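PDB 3E3V: regulatory protein RecX from Lactobacillus salivarius, which probably modulates the activity of the recombinase RecA, and is seen here as a largely helical fragment built from successive three-helix domains. Local coordinates for residues 133-136 and 137-141; 150-153 and 154-157; 75-78 and 79-83. One frame throughout, in Å; residues are numbered along the deposited sequence.

How the contacts relate
All three contacts are local. Contact 1 (133-141) opens helix 135-148, and contact 2 (150-157) runs from the end of that helix into the start of helix 153-165; both lie in the third three-helix domain of the RecX family, with centres about 17 Å apart. Contact 3 (75-83) closes helix 67-81 of the second domain. Its centre is about 17 Å from that of contact 2 and about 27 Å from that of contact 1. Contacts 2 and 3 touch where Phe151 CE2 packs against Asp83 O at 3.5 Å, a point where parts of the second and third family regions meet. The centre of contact 1 is about 30 Å from that of the chain.

Contact 1. Residues 133-136 and 137-141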
# COMPACT_ATOMS: atom_id res chain seq x y z
N ASP A 133 4.55 18.65 -27.69
CA ASP A 133 5.65 17.75 -28.02
C ASP A 133 5.29 16.86 -29.20
O ASP A 133 4.13 16.76 -29.59
CB ASP A 133 6.00 16.84 -26.84
CG ASP A 133 6.51 17.60 -25.65
OD1 ASP A 133 7.35 18.51 -25.83
OD2 ASP A 133 6.07 17.28 -24.52
N SER A 134 6.30 16.20 -29.76
CA SER A 134 6.07 15.28 -30.85
C SER A 134 5.44 14.05 -30.21
O SER A 134 5.54 13.87 -28.99
CB SER A 134 7.39 14.89 -31.52
OG SER A 134 8.20 14.14 -30.62
N TYR A 135 4.78 13.22 -31.00
CA TYR A 135 4.14 12.01 -30.49
C TYR A 135 5.14 11.18 -29.67
O TYR A 135 4.82 10.69 -28.58
CB TYR A 135 3.62 11.20 -31.67
CG TYR A 135 2.95 9.90 -31.30
CD1 TYR A 135 1.64 9.87 -30.83
CD2 TYR A 135 3.62 8.68 -31.46
CE1 TYR A 135 1.00 8.66 -30.54
CE2 TYR A 135 3.00 7.48 -31.17
CZ TYR A 135 1.69 7.47 -30.71
OH TYR A 135 1.07 6.27 -30.44
N ARG A 136 6.35 11.06 -30.19
CA ARG A 136 7.42 10.30 -29.55
C ARG A 136 7.82 10.87 -28.18
O ARG A 136 7.81 10.15 -27.18
CB ARG A 136 8.63 10.27 -30.47
CG ARG A 136 9.82 9.48 -29.97
CD ARG A 136 10.94 9.57 -31.00
NE ARG A 136 11.42 10.94 -31.17
CZ ARG A 136 12.19 11.59 -30.29
NH1 ARG A 136 12.57 10.98 -29.18
NH2 ARG A 136 12.57 12.84 -30.52
N ASN A 137 8.18 12.15 -28.15
CA ASN A 137 8.59 12.79 -26.89
C ASN A 137 7.44 12.78 -25.90
O ASN A 137 7.65 12.71 -24.69
CB ASN A 137 9.03 14.23 -27.15
CG ASN A 137 10.36 14.32 -27.86
OD1 ASN A 137 10.79 15.40 -28.27
ND2 ASN A 137 11.03 13.19 -28.00
N LYS A 138 6.22 12.86 -26.42
CA LYS A 138 5.04 12.86 -25.58
C LYS A 138 4.89 11.53 -24.85
O LYS A 138 4.76 11.50 -23.63
CB LYS A 138 3.81 13.13 -26.45
CG LYS A 138 2.54 13.39 -25.67
CD LYS A 138 1.32 13.40 -26.58
CE LYS A 138 1.38 14.49 -27.64
NZ LYS A 138 0.22 14.42 -28.58
N GLN A 139 4.92 10.43 -25.60
CA GLN A 139 4.80 9.10 -25.01
C GLN A 139 5.93 8.75 -24.06
O GLN A 139 5.72 8.06 -23.06
CB GLN A 139 4.71 8.03 -26.10
CG GLN A 139 3.50 8.20 -27.00
CD GLN A 139 3.08 6.90 -27.66
OE1 GLN A 139 3.92 6.10 -28.10
NE2 GLN A 139 1.78 6.68 -27.74
N ASN A 140 7.13 9.23 -24.36
CA ASN A 140 8.28 8.98 -23.49
C ASN A 140 8.02 9.58 -22.11
O ASN A 140 8.24 8.92 -21.09
CB ASN A 140 9.56 9.60 -24.07
CG ASN A 140 10.06 8.88 -25.30
OD1 ASN A 140 10.14 7.65 -25.33
ND2 ASN A 140 10.40 9.64 -26.34
N LYS A 141 7.55 10.83 -22.09
CA LYS A 141 7.26 11.49 -20.82
C LYS A 141 6.15 10.75 -20.08
O LYS A 141 6.22 10.59 -18.87
CB LYS A 141 6.83 12.95 -21.06
CG LYS A 141 7.94 13.89 -21.51
CD LYS A 141 7.36 15.29 -21.76
CE LYS A 141 8.42 16.33 -22.09
NZ LYS A 141 9.22 15.91 -23.27
O HOH W 1 8.83 16.91 -29.06
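Ser134 caps the first turn of helix 135-148 by accepting a hydrogen bond from Asn137 N, and this N-cap organises a contact on the protein surface. Asn137 N lies 3.2 Å from Ser134 OG, and the bond is nearly straight, at 171°. OG sits between the backbone N and the carbonyl carbon (chi1 66°), which turns it back over the start of the helix; a short hydroxyl side chain suits that task. Water 1 supplements the cap, accepting from Ser134 N and donating to Asn137 OD1 at 2.6 Å, so the side-chain amide of Asn137 is tied through the water to Ser134 N.

The more tightly packed side is that of Tyr135 and, one turn on, Gln139. Gln139 CG stands over the centre of one ring face, 4.2 Å from the Tyr135 ring centroid, in a CH-pi contact. The chain, extended beyond CG, carries the amide toward CZ, inclined 35° to the ring plane. Tyr135 OH is hydrogen-bonded to Asp164, and Gln139 also touches Ile160, so this side of the turn leans on helix 153-165.

The other flank is looser in its exposure and its lack of bonds. Arg136 runs alongside Asn137, whose ND2 lies over one guanidinium face, 3.0 Å from Arg136 CZ; the two planes are almost perpendicular, and donors meet donors there. Asp133 and Lys141 cross at about a right angle and form a long salt bridge, OD2 lying slightly nearer to Lys141 CE than to NZ. Lys141 also rests on Tyr130, and its chain bends at the last torsion, leaving NZ 3.7 Å from Asp133 OD2.

Contact 2. Residues 150-153 and 154-157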
# COMPACT_ATOMS: atom_id res chain seq x y z
N GLY A 150 4.96 3.40 -10.30
CA GLY A 150 4.80 2.00 -9.94
C GLY A 150 4.16 1.04 -10.93
O GLY A 150 4.03 -0.13 -10.61
N PHE A 151 3.76 1.51 -12.10
CA PHE A 151 3.15 0.61 -13.09
C PHE A 151 4.21 -0.12 -13.89
O PHE A 151 5.28 0.42 -14.17
CB PHE A 151 2.22 1.40 -14.02
CG PHE A 151 1.00 1.94 -13.32
CD1 PHE A 151 -0.08 1.11 -13.05
CD2 PHE A 151 0.94 3.28 -12.91
CE1 PHE A 151 -1.22 1.60 -12.38
CE2 PHE A 151 -0.18 3.78 -12.24
CZ PHE A 151 -1.26 2.95 -11.97
N SER A 152 3.93 -1.37 -14.24
CA SER A 152 4.89 -2.18 -15.00
C SER A 152 4.89 -1.84 -16.49
O SER A 152 3.92 -1.28 -17.02
CB SER A 152 4.57 -3.67 -14.85
OG SER A 152 3.44 -4.00 -15.64
N TYR A 153 5.99 -2.19 -17.16
CA TYR A 153 6.13 -1.96 -18.59
C TYR A 153 4.93 -2.46 -19.38
O TYR A 153 4.37 -1.73 -20.19
CB TYR A 153 7.36 -2.68 -19.14
CG TYR A 153 8.65 -1.90 -19.11
CD1 TYR A 153 8.71 -0.58 -19.55
CD2 TYR A 153 9.84 -2.52 -18.70
CE1 TYR A 153 9.92 0.11 -19.58
CE2 TYR A 153 11.05 -1.84 -18.73
CZ TYR A 153 11.08 -0.53 -19.17
OH TYR A 153 12.29 0.13 -19.20
N ASP A 154 4.56 -3.72 -19.18
CA ASP A 154 3.44 -4.30 -19.92
C ASP A 154 2.16 -3.50 -19.73
O ASP A 154 1.44 -3.24 -20.69
CB ASP A 154 3.19 -5.76 -19.51
CG ASP A 154 4.36 -6.68 -19.87
OD1 ASP A 154 5.18 -6.31 -20.74
OD2 ASP A 154 4.44 -7.77 -19.28
N ILE A 155 1.87 -3.13 -18.49
CA ILE A 155 0.67 -2.35 -18.19
C ILE A 155 0.73 -1.00 -18.92
O ILE A 155 -0.28 -0.53 -19.45
CB ILE A 155 0.54 -2.13 -16.65
CG1 ILE A 155 0.20 -3.47 -15.99
CG2 ILE A 155 -0.57 -1.12 -16.33
CD1 ILE A 155 -1.16 -4.01 -16.38
N ILE A 156 1.92 -0.40 -18.94
CA ILE A 156 2.13 0.89 -19.60
C ILE A 156 1.94 0.77 -21.12
O ILE A 156 1.34 1.64 -21.76
CB ILE A 156 3.55 1.44 -19.24
CG1 ILE A 156 3.61 1.75 -17.73
CG2 ILE A 156 3.86 2.70 -20.03
CD1 ILE A 156 4.96 2.22 -17.24
N ASP A 157 2.42 -0.32 -21.71
CA ASP A 157 2.26 -0.54 -23.15
C ASP A 157 0.78 -0.65 -23.50
O ASP A 157 0.33 -0.16 -24.53
CB ASP A 157 2.97 -1.83 -23.59
CG ASP A 157 4.47 -1.68 -23.62
OD1 ASP A 157 4.95 -0.54 -23.74
OD2 ASP A 157 5.17 -2.72 -23.54
O HOH W 2 5.86 -5.70 -17.32
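Phe151 is the first residue of 150-153 to reach the helix that follows, and it does so at two points. Just before it, Gly150 ends helix 135-148 in a Schellman motif with positive phi (105°), a backbone shape that glycine, with no CB, adopts without strain against the carbonyl before it. Phe151 CB lies 4.0 Å from Ile156 CG1, while ring atom CD1 meets Ile155 CG2, also at 4.0 Å, as the two side chains slant past each other. The side chain also packs on Leu146 of helix 135-148 and Gln115 of helix 112-129, so a large apolar residue suits this buried corner.

Ser152 comes next and changes the chemistry from apolar to polar. Its OG, placed between the backbone N and the carbonyl carbon (chi1 75°), accepts a weak bond of 3.4 Å from Ile155 N. The same hydroxyl has Ile155 CG1 against it at 3.3 Å. Water 2 accepts from Asp154 N at 3.0 Å, covering a second amide of the first turn. Ser152 O takes Ile156 N at 2.9 Å, starting the helical ladder.

Tyr153 turns its ring outward, and its carbonyl O accepts from Asp157 N at 2.8 Å. Ile155 and Ile156 face helices 112-129 and 135-148, whereas Asp154 and Asp157 are exposed. Together a Schellman end and a serine N-cap two residues later make a tight turn between two helices, consistent with the helix-turn-helix-like three-helix domain of the RecX family.

Contact 3. Residues 75-78 and 79-83; sequences VRTM and MNTSD
Val75 and Met79 slant across one another on one flank of helix 67-81, with Val75 CG1 3.8 Å from Met79 SD. The branched valine is buried and reaches Ala106 and Leu107, while the longer methionine extends to Leu114 and Tyr110. The pair therefore joins this helix to helices 100-107 and 112-129.

On another flank Thr77 and Thr81 also pass obliquely. Thr77 CG2 meets Thr81 OG1 at 3.6 Å, its own hydroxyl being bonded to Ser73 O. Thr81 OG1 has turned back along the helix (chi1 64°) to donate to Thr77 O at 2.8 Å, standing 57° out of the carbonyl plane, whereas Thr81 N approaches the same oxygen from almost straight ahead.

Met78 folds toward Ser82 through bends at its second and third torsions, which bring CE within 3.4 Å of Ser82 OG. Farther along, Met78 also rests on Ile89 and Asn92 of helix 86-94. Ser82 is the first residue to leave the helix, and its OG and N reach Met78 O from opposite faces of the carbonyl plane. Ser82 OG donates to Met78 O at 2.6 Å and also accepts from Lys84 N, linking the last turn to the chain beyond.

Each hydroxyl, of Thr81 and of Ser82, adds a second donor to a carbonyl already bonded to the backbone N of the same residue. Thr77 O and Met78 O are thus doubly gripped, which should help to hold the final turn closed as the helix ends.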
# COMPACT_ATOMS: atom_id res chain seq x y z
N VAL A 75 -4.46 -1.40 -0.12
CA VAL A 75 -4.50 -1.55 -1.58
C VAL A 75 -5.79 -0.97 -2.16
O VAL A 75 -5.76 -0.26 -3.17
CB VAL A 75 -4.39 -3.06 -1.98
CG1 VAL A 75 -4.83 -3.27 -3.44
CG2 VAL A 75 -2.95 -3.52 -1.82
N ARG A 76 -6.92 -1.24 -1.53
CA ARG A 76 -8.19 -0.71 -2.02
C ARG A 76 -8.16 0.82 -1.91
O ARG A 76 -8.58 1.53 -2.82
CB ARG A 76 -9.35 -1.29 -1.20
CG ARG A 76 -9.57 -2.79 -1.42
CD ARG A 76 -10.98 -3.22 -0.98
NE ARG A 76 -11.28 -4.60 -1.36
CZ ARG A 76 -11.01 -5.67 -0.61
NH1 ARG A 76 -10.42 -5.51 0.57
NH2 ARG A 76 -11.31 -6.89 -1.04
N THR A 77 -7.66 1.33 -0.80
CA THR A 77 -7.57 2.77 -0.61
C THR A 77 -6.73 3.42 -1.72
O THR A 77 -7.20 4.36 -2.37
CB THR A 77 -6.98 3.09 0.77
OG1 THR A 77 -7.92 2.69 1.77
CG2 THR A 77 -6.69 4.60 0.90
N MET A 78 -5.52 2.92 -1.95
CA MET A 78 -4.65 3.48 -2.98
C MET A 78 -5.24 3.36 -4.39
O MET A 78 -5.09 4.27 -5.20
CB MET A 78 -3.25 2.84 -2.91
CG MET A 78 -2.48 3.14 -1.62
SD MET A 78 -2.28 4.90 -1.20
CE MET A 78 -0.96 5.31 -2.29
N MET A 79 -5.93 2.25 -4.68
CA MET A 79 -6.57 2.04 -5.99
C MET A 79 -7.62 3.12 -6.21
O MET A 79 -7.78 3.67 -7.31
CB MET A 79 -7.28 0.67 -6.01
CG MET A 79 -6.41 -0.56 -6.23
SD MET A 79 -7.40 -2.08 -6.01
CE MET A 79 -8.56 -1.96 -7.33
N ASN A 80 -8.34 3.44 -5.14
CA ASN A 80 -9.40 4.43 -5.22
C ASN A 80 -9.01 5.89 -5.01
O ASN A 80 -9.63 6.78 -5.59
CB ASN A 80 -10.51 4.07 -4.23
CG ASN A 80 -11.19 2.76 -4.59
OD1 ASN A 80 -11.42 2.47 -5.76
ND2 ASN A 80 -11.53 1.97 -3.57
N THR A 81 -7.99 6.16 -4.20
CA THR A 81 -7.61 7.55 -3.94
C THR A 81 -6.26 8.02 -4.47
O THR A 81 -5.92 9.19 -4.31
CB THR A 81 -7.62 7.83 -2.42
OG1 THR A 81 -6.61 7.02 -1.79
CG2 THR A 81 -8.97 7.49 -1.82
N SER A 82 -5.49 7.13 -5.10
CA SER A 82 -4.18 7.54 -5.59
C SER A 82 -3.94 7.19 -7.04
O SER A 82 -4.72 6.47 -7.67
CB SER A 82 -3.06 6.92 -4.74
OG SER A 82 -2.82 5.57 -5.10
N ASP A 83 -2.85 7.71 -7.57
CA ASP A 83 -2.46 7.46 -8.95
C ASP A 83 -1.27 6.52 -8.95
O ASP A 83 -0.59 6.39 -9.96
CB ASP A 83 -2.09 8.78 -9.64
CG ASP A 83 -1.05 9.57 -8.85
OD1 ASP A 83 -0.61 9.10 -7.78
OD2 ASP A 83 -0.68 10.68 -9.30